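Local coordinates for protein tryptophan halogenase superfamily (Brevundimonas sp. BAL3, PDB 6FRL) that acts as a flavin-dependent halogenase of the tryptophan halogenase family that prefers bromination over chlorination, at residues S13-G18 with R205-D210; A27-Q32 with T360-L365; V195-E200 with E233-G238; G217-D222 with L368-R373; G228-E233 with K335-I340. All coordinates share one frame; numbering follows the deposited sequence.

Contact 1 (S13-G18 with R205-D210)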
# COMPACT_ATOMS: atom_id res chain seq x y z
N SER B 13 17.49 -28.75 1.46
CA SER B 13 17.74 -28.76 2.88
C SER B 13 17.88 -27.34 3.43
O SER B 13 18.36 -26.43 2.71
CB SER B 13 19.00 -29.56 3.18
OG SER B 13 20.14 -29.03 2.49
N VAL B 14 17.47 -27.16 4.69
CA VAL B 14 17.51 -25.87 5.36
C VAL B 14 18.07 -26.08 6.75
O VAL B 14 17.59 -26.96 7.51
CB VAL B 14 16.12 -25.22 5.48
CG1 VAL B 14 16.21 -23.87 6.24
CG2 VAL B 14 15.50 -25.03 4.10
N VAL B 15 19.07 -25.28 7.09
CA VAL B 15 19.72 -25.39 8.38
C VAL B 15 19.54 -24.08 9.13
O VAL B 15 19.99 -23.04 8.67
CB VAL B 15 21.24 -25.71 8.25
CG1 VAL B 15 21.90 -25.82 9.63
CG2 VAL B 15 21.45 -26.99 7.44
N ILE B 16 18.92 -24.15 10.29
CA ILE B 16 18.59 -22.98 11.05
C ILE B 16 19.59 -22.96 12.19
O ILE B 16 19.61 -23.89 13.01
CB ILE B 16 17.13 -23.07 11.59
CG1 ILE B 16 16.14 -23.07 10.42
CG2 ILE B 16 16.81 -21.91 12.51
CD1 ILE B 16 14.75 -23.45 10.81
N VAL B 17 20.38 -21.89 12.27
CA VAL B 17 21.45 -21.80 13.23
C VAL B 17 21.01 -20.98 14.42
O VAL B 17 21.07 -19.77 14.39
CB VAL B 17 22.69 -21.16 12.58
CG1 VAL B 17 23.84 -21.03 13.57
CG2 VAL B 17 23.07 -21.92 11.31
N GLY B 18 20.59 -21.68 15.49
CA GLY B 18 20.10 -21.08 16.72
C GLY B 18 18.62 -21.42 16.91
O GLY B 18 17.86 -21.49 15.94
N ARG B 205 28.98 -23.88 3.02
CA ARG B 205 28.90 -25.33 2.72
C ARG B 205 28.31 -26.09 3.90
O ARG B 205 27.38 -26.89 3.73
CB ARG B 205 30.29 -25.91 2.34
CG ARG B 205 30.27 -27.33 1.73
CD ARG B 205 31.67 -27.92 1.45
NE ARG B 205 32.50 -27.97 2.66
CZ ARG B 205 32.37 -28.83 3.69
NH1 ARG B 205 33.16 -28.71 4.75
NH2 ARG B 205 31.41 -29.76 3.69
N ALA B 206 28.83 -25.84 5.10
CA ALA B 206 28.44 -26.66 6.26
C ALA B 206 28.88 -26.06 7.56
O ALA B 206 29.79 -25.23 7.58
CB ALA B 206 29.03 -28.05 6.15
N LEU B 207 28.24 -26.50 8.65
CA LEU B 207 28.72 -26.19 10.00
C LEU B 207 29.57 -27.35 10.51
O LEU B 207 29.23 -28.51 10.27
CB LEU B 207 27.55 -26.02 10.97
CG LEU B 207 26.41 -25.09 10.64
CD1 LEU B 207 25.39 -25.14 11.76
CD2 LEU B 207 26.91 -23.68 10.47
N THR B 208 30.65 -27.03 11.22
CA THR B 208 31.48 -28.03 11.87
C THR B 208 31.22 -27.95 13.36
O THR B 208 31.45 -26.91 14.00
CB THR B 208 32.99 -27.84 11.55
OG1 THR B 208 33.24 -28.14 10.16
CG2 THR B 208 33.89 -28.74 12.43
N LEU B 209 30.74 -29.06 13.93
CA LEU B 209 30.40 -29.10 15.36
C LEU B 209 31.64 -29.32 16.22
O LEU B 209 32.70 -29.66 15.70
CB LEU B 209 29.36 -30.20 15.61
CG LEU B 209 28.12 -30.19 14.71
CD1 LEU B 209 27.08 -31.21 15.16
CD2 LEU B 209 27.49 -28.80 14.67
N ASP B 210 31.51 -29.12 17.54
CA ASP B 210 32.58 -29.44 18.54
C ASP B 210 33.08 -30.88 18.44
O ASP B 210 34.28 -31.10 18.53
CB ASP B 210 32.11 -29.19 19.99
CG ASP B 210 32.57 -27.85 20.55
OD1 ASP B 210 33.52 -27.23 20.04
OD2 ASP B 210 31.99 -27.43 21.57

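Contact 2 (A27-Q32 with T360-L365)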
# COMPACT_ATOMS: atom_id res chain seq x y z
N ALA B 27 11.43 -22.50 12.03
CA ALA B 27 11.26 -23.94 11.84
C ALA B 27 9.80 -24.32 11.72
O ALA B 27 9.42 -25.06 10.79
CB ALA B 27 11.90 -24.73 12.99
N ALA B 28 8.98 -23.82 12.63
CA ALA B 28 7.54 -24.17 12.61
C ALA B 28 6.85 -23.67 11.34
O ALA B 28 6.07 -24.42 10.70
CB ALA B 28 6.84 -23.65 13.84
N ALA B 29 7.15 -22.42 10.95
CA ALA B 29 6.56 -21.79 9.76
C ALA B 29 6.97 -22.53 8.49
O ALA B 29 6.11 -22.82 7.67
CB ALA B 29 6.98 -20.33 9.67
N LEU B 30 8.26 -22.87 8.35
CA LEU B 30 8.74 -23.62 7.19
C LEU B 30 8.24 -25.09 7.18
O LEU B 30 7.95 -25.64 6.10
CB LEU B 30 10.27 -23.55 7.08
CG LEU B 30 10.86 -22.15 6.87
CD1 LEU B 30 12.37 -22.20 6.73
CD2 LEU B 30 10.21 -21.46 5.66
N VAL B 31 8.14 -25.72 8.35
CA VAL B 31 7.54 -27.06 8.44
C VAL B 31 6.12 -27.07 7.87
O VAL B 31 5.82 -27.87 7.00
CB VAL B 31 7.63 -27.64 9.90
CG1 VAL B 31 6.60 -28.72 10.18
CG2 VAL B 31 9.03 -28.20 10.15
N GLN B 32 5.27 -26.14 8.30
CA GLN B 32 3.88 -26.08 7.79
C GLN B 32 3.81 -25.78 6.28
O GLN B 32 3.02 -26.35 5.56
CB GLN B 32 3.05 -25.00 8.51
CG GLN B 32 1.63 -24.79 7.96
CD GLN B 32 0.64 -25.75 8.54
OE1 GLN B 32 0.89 -26.96 8.64
NE2 GLN B 32 -0.52 -25.23 8.95
N THR B 360 7.70 -10.83 9.99
CA THR B 360 7.78 -10.20 8.70
C THR B 360 8.93 -10.82 7.90
O THR B 360 8.82 -11.00 6.68
CB THR B 360 7.96 -8.67 8.79
OG1 THR B 360 9.10 -8.36 9.60
CG2 THR B 360 6.71 -7.98 9.36
N GLY B 361 10.02 -11.15 8.60
CA GLY B 361 11.17 -11.80 7.95
C GLY B 361 10.81 -13.15 7.37
O GLY B 361 11.17 -13.45 6.24
N ILE B 362 10.06 -13.93 8.15
CA ILE B 362 9.58 -15.24 7.73
C ILE B 362 8.61 -15.16 6.57
O ILE B 362 8.71 -15.94 5.64
CB ILE B 362 8.96 -16.02 8.90
CG1 ILE B 362 10.07 -16.45 9.86
CG2 ILE B 362 8.20 -17.25 8.42
CD1 ILE B 362 9.58 -16.62 11.29
N GLU B 363 7.64 -14.25 6.63
CA GLU B 363 6.67 -14.10 5.52
C GLU B 363 7.43 -13.77 4.24
O GLU B 363 7.16 -14.37 3.18
CB GLU B 363 5.59 -13.04 5.84
CG GLU B 363 4.52 -12.79 4.72
CD GLU B 363 3.98 -14.04 3.93
OE1 GLU B 363 3.26 -14.91 4.50
OE2 GLU B 363 4.29 -14.17 2.69
N ARG B 364 8.40 -12.87 4.35
CA ARG B 364 9.21 -12.43 3.22
C ARG B 364 10.06 -13.58 2.63
O ARG B 364 10.15 -13.72 1.40
CB ARG B 364 10.04 -11.23 3.66
CG ARG B 364 10.72 -10.45 2.58
CD ARG B 364 11.40 -9.21 3.18
NE ARG B 364 10.39 -8.20 3.55
CZ ARG B 364 10.15 -7.72 4.77
NH1 ARG B 364 10.87 -8.08 5.83
NH2 ARG B 364 9.18 -6.80 4.91
N LEU B 365 10.65 -14.41 3.48
CA LEU B 365 11.42 -15.57 3.06
C LEU B 365 10.58 -16.54 2.24
O LEU B 365 11.04 -17.02 1.19
CB LEU B 365 12.03 -16.32 4.26
CG LEU B 365 12.77 -17.63 3.97
CD1 LEU B 365 13.80 -17.47 2.86
CD2 LEU B 365 13.43 -18.14 5.23

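Contact 3 (V195-E200 with E233-G238)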
# COMPACT_ATOMS: atom_id res chain seq x y z
N VAL B 195 32.33 -22.37 10.78
CA VAL B 195 31.55 -22.32 9.56
C VAL B 195 32.49 -22.49 8.37
O VAL B 195 33.47 -21.77 8.26
CB VAL B 195 30.82 -20.97 9.43
CG1 VAL B 195 29.87 -21.00 8.24
CG2 VAL B 195 30.03 -20.68 10.70
N GLU B 196 32.16 -23.41 7.47
CA GLU B 196 32.96 -23.76 6.32
C GLU B 196 32.33 -23.20 5.04
O GLU B 196 31.13 -23.42 4.77
CB GLU B 196 33.10 -25.29 6.17
CG GLU B 196 33.31 -26.09 7.46
CD GLU B 196 34.45 -25.61 8.33
OE1 GLU B 196 35.44 -25.10 7.75
OE2 GLU B 196 34.37 -25.73 9.57
N LEU B 197 33.15 -22.52 4.24
CA LEU B 197 32.70 -21.84 3.03
C LEU B 197 33.22 -22.58 1.81
O LEU B 197 34.29 -23.14 1.84
CB LEU B 197 33.18 -20.38 3.03
CG LEU B 197 32.91 -19.60 4.32
CD1 LEU B 197 33.58 -18.24 4.30
CD2 LEU B 197 31.41 -19.47 4.57
N ARG B 198 32.42 -22.60 0.76
CA ARG B 198 32.70 -23.41 -0.40
C ARG B 198 33.59 -22.61 -1.40
O ARG B 198 33.43 -21.39 -1.55
CB ARG B 198 31.40 -24.00 -0.94
CG ARG B 198 30.81 -23.45 -2.20
CD ARG B 198 29.41 -24.11 -2.33
NE ARG B 198 28.59 -23.49 -3.36
CZ ARG B 198 27.25 -23.44 -3.41
NH1 ARG B 198 26.68 -22.80 -4.43
NH2 ARG B 198 26.49 -24.00 -2.47
N PRO B 199 34.53 -23.32 -2.07
CA PRO B 199 35.67 -22.62 -2.67
C PRO B 199 35.47 -21.78 -3.95
O PRO B 199 36.24 -20.82 -4.16
CB PRO B 199 36.69 -23.75 -2.90
CG PRO B 199 36.16 -24.94 -2.13
CD PRO B 199 34.69 -24.79 -2.20
N GLU B 200 34.52 -22.13 -4.82
CA GLU B 200 34.29 -21.29 -6.05
C GLU B 200 33.56 -19.99 -5.63
O GLU B 200 34.03 -18.88 -5.91
CB GLU B 200 33.53 -22.08 -7.15
CG GLU B 200 33.07 -21.36 -8.45
CD GLU B 200 34.18 -21.09 -9.47
OE1 GLU B 200 34.13 -21.63 -10.61
OE2 GLU B 200 35.11 -20.33 -9.15
N GLU B 233 30.11 -12.92 11.04
CA GLU B 233 31.47 -13.47 11.25
C GLU B 233 31.94 -14.26 10.04
O GLU B 233 32.99 -13.99 9.52
CB GLU B 233 31.56 -14.34 12.50
CG GLU B 233 31.51 -13.58 13.84
CD GLU B 233 31.55 -14.52 15.08
OE1 GLU B 233 31.46 -15.77 14.96
OE2 GLU B 233 31.67 -14.00 16.20
N ALA B 234 31.14 -15.20 9.58
CA ALA B 234 31.51 -16.01 8.42
C ALA B 234 31.51 -15.25 7.10
O ALA B 234 32.46 -15.37 6.32
CB ALA B 234 30.58 -17.23 8.32
N LEU B 235 30.42 -14.51 6.81
CA LEU B 235 30.20 -13.83 5.51
C LEU B 235 30.62 -12.35 5.47
O LEU B 235 30.57 -11.72 4.41
CB LEU B 235 28.74 -13.96 5.09
CG LEU B 235 28.33 -15.39 4.75
CD1 LEU B 235 26.84 -15.48 4.48
CD2 LEU B 235 29.13 -15.99 3.59
N GLY B 236 31.00 -11.80 6.61
CA GLY B 236 31.51 -10.43 6.67
C GLY B 236 30.54 -9.28 6.41
O GLY B 236 30.98 -8.17 6.12
N VAL B 237 29.23 -9.52 6.51
CA VAL B 237 28.25 -8.45 6.33
C VAL B 237 28.32 -7.43 7.49
O VAL B 237 28.32 -7.80 8.67
CB VAL B 237 26.80 -9.00 6.16
CG1 VAL B 237 25.79 -7.86 6.11
CG2 VAL B 237 26.71 -9.81 4.89
N GLY B 238 28.34 -6.15 7.14
CA GLY B 238 28.47 -5.05 8.13
C GLY B 238 27.20 -4.60 8.83
O GLY B 238 26.12 -5.12 8.59

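Contact 4 (G217-D222 with L368-R373)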
# COMPACT_ATOMS: atom_id res chain seq x y z
N GLY B 217 24.04 -27.93 4.36
CA GLY B 217 22.78 -27.38 3.90
C GLY B 217 22.92 -26.57 2.63
O GLY B 217 23.97 -26.02 2.35
N ASP B 218 21.85 -26.52 1.85
CA ASP B 218 21.76 -25.62 0.70
C ASP B 218 21.43 -24.16 1.09
O ASP B 218 21.90 -23.23 0.43
CB ASP B 218 20.71 -26.12 -0.26
CG ASP B 218 21.06 -27.46 -0.87
OD1 ASP B 218 22.26 -27.84 -0.82
OD2 ASP B 218 20.11 -28.09 -1.42
N LEU B 219 20.58 -23.99 2.13
CA LEU B 219 20.10 -22.70 2.63
C LEU B 219 20.30 -22.65 4.14
O LEU B 219 19.85 -23.53 4.86
CB LEU B 219 18.62 -22.46 2.27
CG LEU B 219 17.98 -21.15 2.82
CD1 LEU B 219 18.56 -19.96 2.10
CD2 LEU B 219 16.44 -21.06 2.73
N PHE B 220 20.96 -21.59 4.61
CA PHE B 220 21.18 -21.35 6.02
C PHE B 220 20.39 -20.13 6.51
O PHE B 220 20.41 -19.07 5.85
CB PHE B 220 22.68 -21.13 6.27
CG PHE B 220 23.47 -22.40 6.18
CD1 PHE B 220 23.83 -22.91 4.95
CD2 PHE B 220 23.79 -23.11 7.33
CE1 PHE B 220 24.50 -24.12 4.86
CE2 PHE B 220 24.48 -24.30 7.25
CZ PHE B 220 24.83 -24.80 6.01
N VAL B 221 19.72 -20.27 7.67
CA VAL B 221 19.09 -19.14 8.35
C VAL B 221 19.86 -18.85 9.63
O VAL B 221 20.01 -19.73 10.47
CB VAL B 221 17.60 -19.38 8.71
CG1 VAL B 221 16.95 -18.07 9.12
CG2 VAL B 221 16.83 -20.01 7.56
N ASP B 222 20.35 -17.63 9.77
CA ASP B 222 21.11 -17.25 10.96
C ASP B 222 20.13 -16.70 11.97
O ASP B 222 19.61 -15.60 11.80
CB ASP B 222 22.17 -16.20 10.60
CG ASP B 222 23.09 -15.83 11.76
OD1 ASP B 222 22.75 -16.07 12.92
OD2 ASP B 222 24.17 -15.27 11.50
N LEU B 368 9.61 -14.95 -1.21
CA LEU B 368 10.77 -14.88 -2.09
C LEU B 368 11.66 -16.11 -1.96
O LEU B 368 12.84 -16.03 -2.29
CB LEU B 368 11.59 -13.60 -1.81
CG LEU B 368 10.86 -12.26 -1.97
CD1 LEU B 368 11.64 -11.10 -1.36
CD2 LEU B 368 10.57 -11.97 -3.43
N PHE B 369 11.11 -17.25 -1.51
CA PHE B 369 11.93 -18.48 -1.32
C PHE B 369 12.75 -18.80 -2.56
O PHE B 369 12.21 -18.81 -3.66
CB PHE B 369 11.12 -19.72 -0.90
CG PHE B 369 11.93 -20.76 -0.15
CD1 PHE B 369 12.15 -20.62 1.20
CD2 PHE B 369 12.46 -21.86 -0.81
CE1 PHE B 369 12.89 -21.56 1.90
CE2 PHE B 369 13.21 -22.80 -0.12
CZ PHE B 369 13.44 -22.65 1.23
N PRO B 370 14.04 -19.03 -2.38
CA PRO B 370 14.91 -19.17 -3.54
C PRO B 370 15.06 -20.63 -4.01
O PRO B 370 14.56 -21.55 -3.37
CB PRO B 370 16.26 -18.70 -2.98
CG PRO B 370 16.25 -19.25 -1.58
CD PRO B 370 14.80 -19.16 -1.12
N ASP B 371 15.74 -20.79 -5.15
CA ASP B 371 16.39 -22.03 -5.53
C ASP B 371 17.94 -21.89 -5.39
O ASP B 371 18.46 -20.86 -4.90
CB ASP B 371 15.93 -22.51 -6.91
CG ASP B 371 16.47 -21.68 -8.06
OD1 ASP B 371 17.48 -20.91 -7.92
OD2 ASP B 371 15.83 -21.78 -9.12
N ARG B 372 18.66 -22.94 -5.80
CA ARG B 372 20.08 -23.06 -5.54
C ARG B 372 20.96 -22.16 -6.37
O ARG B 372 22.15 -22.06 -6.07
CB ARG B 372 20.53 -24.51 -5.67
CG ARG B 372 20.02 -25.39 -4.53
CD ARG B 372 20.18 -26.86 -4.84
NE ARG B 372 21.55 -27.17 -5.18
CZ ARG B 372 21.96 -28.31 -5.73
NH1 ARG B 372 21.11 -29.28 -5.99
NH2 ARG B 372 23.24 -28.49 -6.01
N ARG B 373 20.37 -21.53 -7.40
CA ARG B 373 21.03 -20.47 -8.16
C ARG B 373 21.10 -19.14 -7.42
O ARG B 373 21.89 -18.27 -7.80
CB ARG B 373 20.35 -20.23 -9.52
CG ARG B 373 20.29 -21.45 -10.43
CD ARG B 373 19.91 -21.07 -11.86
NE ARG B 373 18.69 -20.25 -11.99
CZ ARG B 373 17.44 -20.68 -11.78
NH1 ARG B 373 17.19 -21.92 -11.37
NH2 ARG B 373 16.41 -19.83 -11.94

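Contact 5 (G228-E233 with K335-I340)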
# COMPACT_ATOMS: atom_id res chain seq x y z
N GLY B 228 25.83 -12.70 15.23
CA GLY B 228 25.68 -12.94 13.78
C GLY B 228 26.74 -13.86 13.24
O GLY B 228 27.59 -13.46 12.46
N LEU B 229 26.64 -15.12 13.63
CA LEU B 229 27.68 -16.15 13.41
C LEU B 229 27.92 -16.44 11.95
O LEU B 229 29.06 -16.71 11.55
CB LEU B 229 27.27 -17.47 14.09
CG LEU B 229 28.41 -18.41 14.48
CD1 LEU B 229 28.81 -18.02 15.89
CD2 LEU B 229 28.05 -19.89 14.43
N VAL B 230 26.85 -16.44 11.15
CA VAL B 230 27.00 -16.71 9.73
C VAL B 230 26.95 -15.43 8.90
O VAL B 230 27.83 -15.18 8.09
CB VAL B 230 25.95 -17.72 9.23
CG1 VAL B 230 26.30 -18.23 7.83
CG2 VAL B 230 25.85 -18.89 10.19
N ILE B 231 25.92 -14.60 9.09
CA ILE B 231 25.75 -13.38 8.29
C ILE B 231 26.92 -12.41 8.54
O ILE B 231 27.40 -11.77 7.61
CB ILE B 231 24.36 -12.69 8.55
CG1 ILE B 231 23.99 -11.70 7.44
CG2 ILE B 231 24.30 -12.03 9.91
CD1 ILE B 231 23.69 -12.32 6.08
N GLY B 232 27.40 -12.36 9.78
CA GLY B 232 28.42 -11.38 10.20
C GLY B 232 29.84 -11.90 10.21
O GLY B 232 30.66 -11.38 9.49
N GLU B 233 30.11 -12.92 11.04
CA GLU B 233 31.47 -13.47 11.25
C GLU B 233 31.94 -14.26 10.04
O GLU B 233 32.99 -13.99 9.52
CB GLU B 233 31.56 -14.34 12.50
CG GLU B 233 31.51 -13.58 13.84
CD GLU B 233 31.55 -14.52 15.08
OE1 GLU B 233 31.46 -15.77 14.96
OE2 GLU B 233 31.67 -14.00 16.20
N LYS B 335 24.59 -14.17 -0.03
CA LYS B 335 24.86 -15.49 -0.58
C LYS B 335 23.69 -16.46 -0.32
O LYS B 335 22.62 -16.25 -0.88
CB LYS B 335 26.25 -15.98 -0.15
CG LYS B 335 27.37 -15.18 -0.82
CD LYS B 335 28.73 -15.37 -0.19
CE LYS B 335 29.73 -14.31 -0.69
NZ LYS B 335 29.93 -14.44 -2.16
N ASN B 336 23.89 -17.48 0.51
CA ASN B 336 22.82 -18.43 0.86
C ASN B 336 22.53 -18.43 2.36
O ASN B 336 22.14 -19.46 2.95
CB ASN B 336 23.18 -19.85 0.36
CG ASN B 336 24.39 -20.45 1.04
OD1 ASN B 336 25.31 -19.74 1.47
ND2 ASN B 336 24.40 -21.77 1.15
N CYS B 337 22.71 -17.26 2.98
CA CYS B 337 22.36 -17.05 4.36
C CYS B 337 21.34 -15.92 4.47
O CYS B 337 21.58 -14.83 3.97
CB CYS B 337 23.59 -16.67 5.14
SG CYS B 337 23.26 -16.47 6.88
N VAL B 338 20.20 -16.20 5.12
CA VAL B 338 19.19 -15.19 5.46
C VAL B 338 19.25 -15.02 6.95
O VAL B 338 19.23 -16.01 7.67
CB VAL B 338 17.76 -15.67 5.14
CG1 VAL B 338 16.75 -14.58 5.43
CG2 VAL B 338 17.69 -16.06 3.69
N ALA B 339 19.31 -13.76 7.41
CA ALA B 339 19.34 -13.49 8.84
C ALA B 339 17.94 -13.16 9.37
O ALA B 339 17.28 -12.25 8.85
CB ALA B 339 20.29 -12.35 9.10
N ILE B 340 17.51 -13.87 10.42
CA ILE B 340 16.19 -13.65 11.06
C ILE B 340 16.34 -13.35 12.56
O ILE B 340 17.04 -14.07 13.27
CB ILE B 340 15.30 -14.90 10.89
CG1 ILE B 340 15.08 -15.26 9.41
CG2 ILE B 340 13.94 -14.73 11.60
CD1 ILE B 340 14.16 -14.31 8.66

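Contact 1 (S13-G18 with R205-D210)
V15 and V17 sit on the first strand of a Rossmann-type sheet, the kind that in this family probably holds the flavin, and both turn toward L207 on strand 204-209 of a separate three-stranded antiparallel sheet. One methyl carries the contact: L207 CD1. It lies 4.1 Å from V15 CG1 and 4.0 Å from V17 CG2, and so bridges two residues facing the same side of strand 13-17. The leucine and V15 meet tip to tip, while V17 comes across it obliquely with the branch that lies beside its own backbone N. L207 reaches this far because CD1 continues the chain almost fully extended (chi2 178°). F220 and V44 touch the same leucine, and I192 packs on V17. One step back, R205 and A206 together face E196 in a classic beta bulge. G18 follows the strand as the first glycine of a likely GxGxxG turn; at its backbone angles a CB would jam against the carbonyl O of V17. The strands themselves stay well apart, with V17 CA 9.1 Å from L207 CA. Hydrocarbon alone joins them, so the link rests on burial and shape, without the directional demand of a polar bond.

Contact 2 (A27-Q32 with T360-L365)
Helix against helix, with A29 of helix 20-33 facing I362 of helix 354-367: this is a small, fully buried contact deep in the fold, with all four touching side chains apolar. The tightest point is A29 CB against I362 CG2, 3.5 Å apart. The small alanine lets the helices come close, and the CA atoms of the pair are 7.5 Å apart. I362 presents its short branch here: CG2 stands opposite the backbone N across the CA-CB bond, while CG1 lies beside that N (chi1 -71°) and carries the longer arm elsewhere. A looser touch follows, in which L30 CD1 comes to 4.5 Å from L365 CD2. L30 does not start out aimed at the other helix; only the end of its chain closes the distance.

Helix 20-33 is the one that follows the first strand of the Rossmann-type fold, and the likely GxGxxG turn joins the two; I362 lies near those glycines without touching them. The inner side of the same helix beds on the sheet, where L30 and V31 pack on I41 and A27 packs on V43. L365 in turn reaches V338, and I340 CD1 packs against the backbone at G361. Away from this contact, R364 makes a salt bridge to E389 and a hydrogen bond to Q385, both on helix 376-402, with T360 OG1 bonding E389 as well. The carbonyl O of T360 lies 3.6 Å above one face of the R364 guanidinium, toward its rim.

Contact 3 (V195-E200 with E233-G238)
A234 presses its CB against V195, with V195 CG1 at 3.8 Å and V195 CB nearly as near. The valine offers the methyl that lies opposite its backbone N (chi1 -173°), and the two CA atoms are 6.4 Å apart. Two residues along the same face of the strand, L197 reaches over A234 and L235. Its branches divide the work: CD1 rests 3.7 Å from the carbonyl O of A234, an apolar touch on a polar atom, while CD2 lies 4.3 Å from L235 CD2. The same CD2 also comes within 4.4 Å of A234 CB. L197 is largely solvent-exposed, so this is the surface margin of the contact.

Further out, V204 on the next strand packs beside both V195 and L197, extending the apolar patch. Between them E196 turns to the other side, where OE2 takes a hydrogen bond from T208 OG1. On the helical side, L235 leans on K335. G236 is the first residue to leave helical angles, and its positive phi (69°) favours glycine; V237 N then bonds back to I231 O. Strand 192-197 is the first of three antiparallel strands in sequence and one of the two edges of their sheet, a beta-meander such as flavoproteins of the glutathione reductase type carry between two parallel strands of their Rossmann sheet.

Contact 4 (G217-D222 with L368-R373)
R372 lays its aliphatic chain across D218. Beyond CB, R372 CG passes 4.1 Å from D218 OD2, and CD comes closest, at 3.6 Å from the same oxygen. A bend at chi3 (55°) then turns the chain, leaving R372 NE 4.1 Å from D218 OD2. The carboxylate and guanidinium planes are only 20° apart, yet the oxygen lies well out of the guanidinium plane and no N-H aims at it; the attraction is one of nearby charges. The firm partner of D218 OD2 is R12 NE, in a salt bridge, and R372 NH1 lies close to that second arginine. With an alanine in place of R372, the methylenes over D218 OD2 would be gone and the carboxylate would probably depend more on R12 for its opposite charge.

Alongside, L219 CD2 sits 3.7 Å from both CE1 and CZ of F369, while its CD1 meets P370 CG at 4.4 Å. P370 CD lies over one face of the F369 ring, toward its rim. D371 OD1 accepts from R373 N in an Asx turn, and D371 OD2 makes a salt bridge to R373 NH1.

R373 also bridges to D462 of the second subunit, and F369 O accepts from R434 of that subunit. Strand 219-222 runs parallel between strands 13-17 and 337-339 of the mixed Rossmann-type sheet, and residues 368-373 cross its beginning between helices 354-367 and 376-402.

Contact 5 (G228-E233 with K335-I340)
G228 O takes two backbone N-H groups, from G232 and from E233, each at 2.9 Å, and so closes a wide pi-type turn at the start of the helix whose V230 and I231 rest on C337 and A339. This is a helix packed on the Rossmann-type sheet: short axes 8.2 Å apart, helix 229-233 and strand 337-339 running nearly at right angles (98°). D222 OD2, at the end of the neighbouring strand, accepts from V230 N and I231 N and ties the helix start to the sheet. The wide turn also bears on G232, where a CB would clash with G228 O.

C337 SG, set opposite its backbone N (chi1 -177°), meets the helix at V230 CG1, 3.6 Å away. I231 lies along one face of the strand: CD1 reaches 4.2 Å from C337 SG and 3.9 Å from the carbonyl O of C337, and A334 of strand 333-334 touches the same isoleucine. Its CG2 takes the crowded position between backbone N and carbonyl carbon, while CG1 stands opposite that N and carries CD1 over C337. L235 packs on C337 as well. Three atoms of I231, CB, CG1 and CG2, each come to 4.1 Å from A339 CB.

From the N terminus, strand 13-17 opens contact 1, which closes when strand 204-209 arrives and joins the Rossmann-type sheet to the three-stranded meander. Helix 20-33 opens contact 2 inside that loop and closes it far later on helix 354-367, so the two cross. Contact 3 begins within contact 1 and crosses it, tying the meander's first strand to helix 229-234, and is nested in contact 2. Contact 4 opens after contact 1 has closed, crosses contacts 2 and 3, and brings the loop after helix 354-367 onto the sheet. Contact 5 crosses contact 3, with which it shares E233, and nests inside contacts 2 and 4.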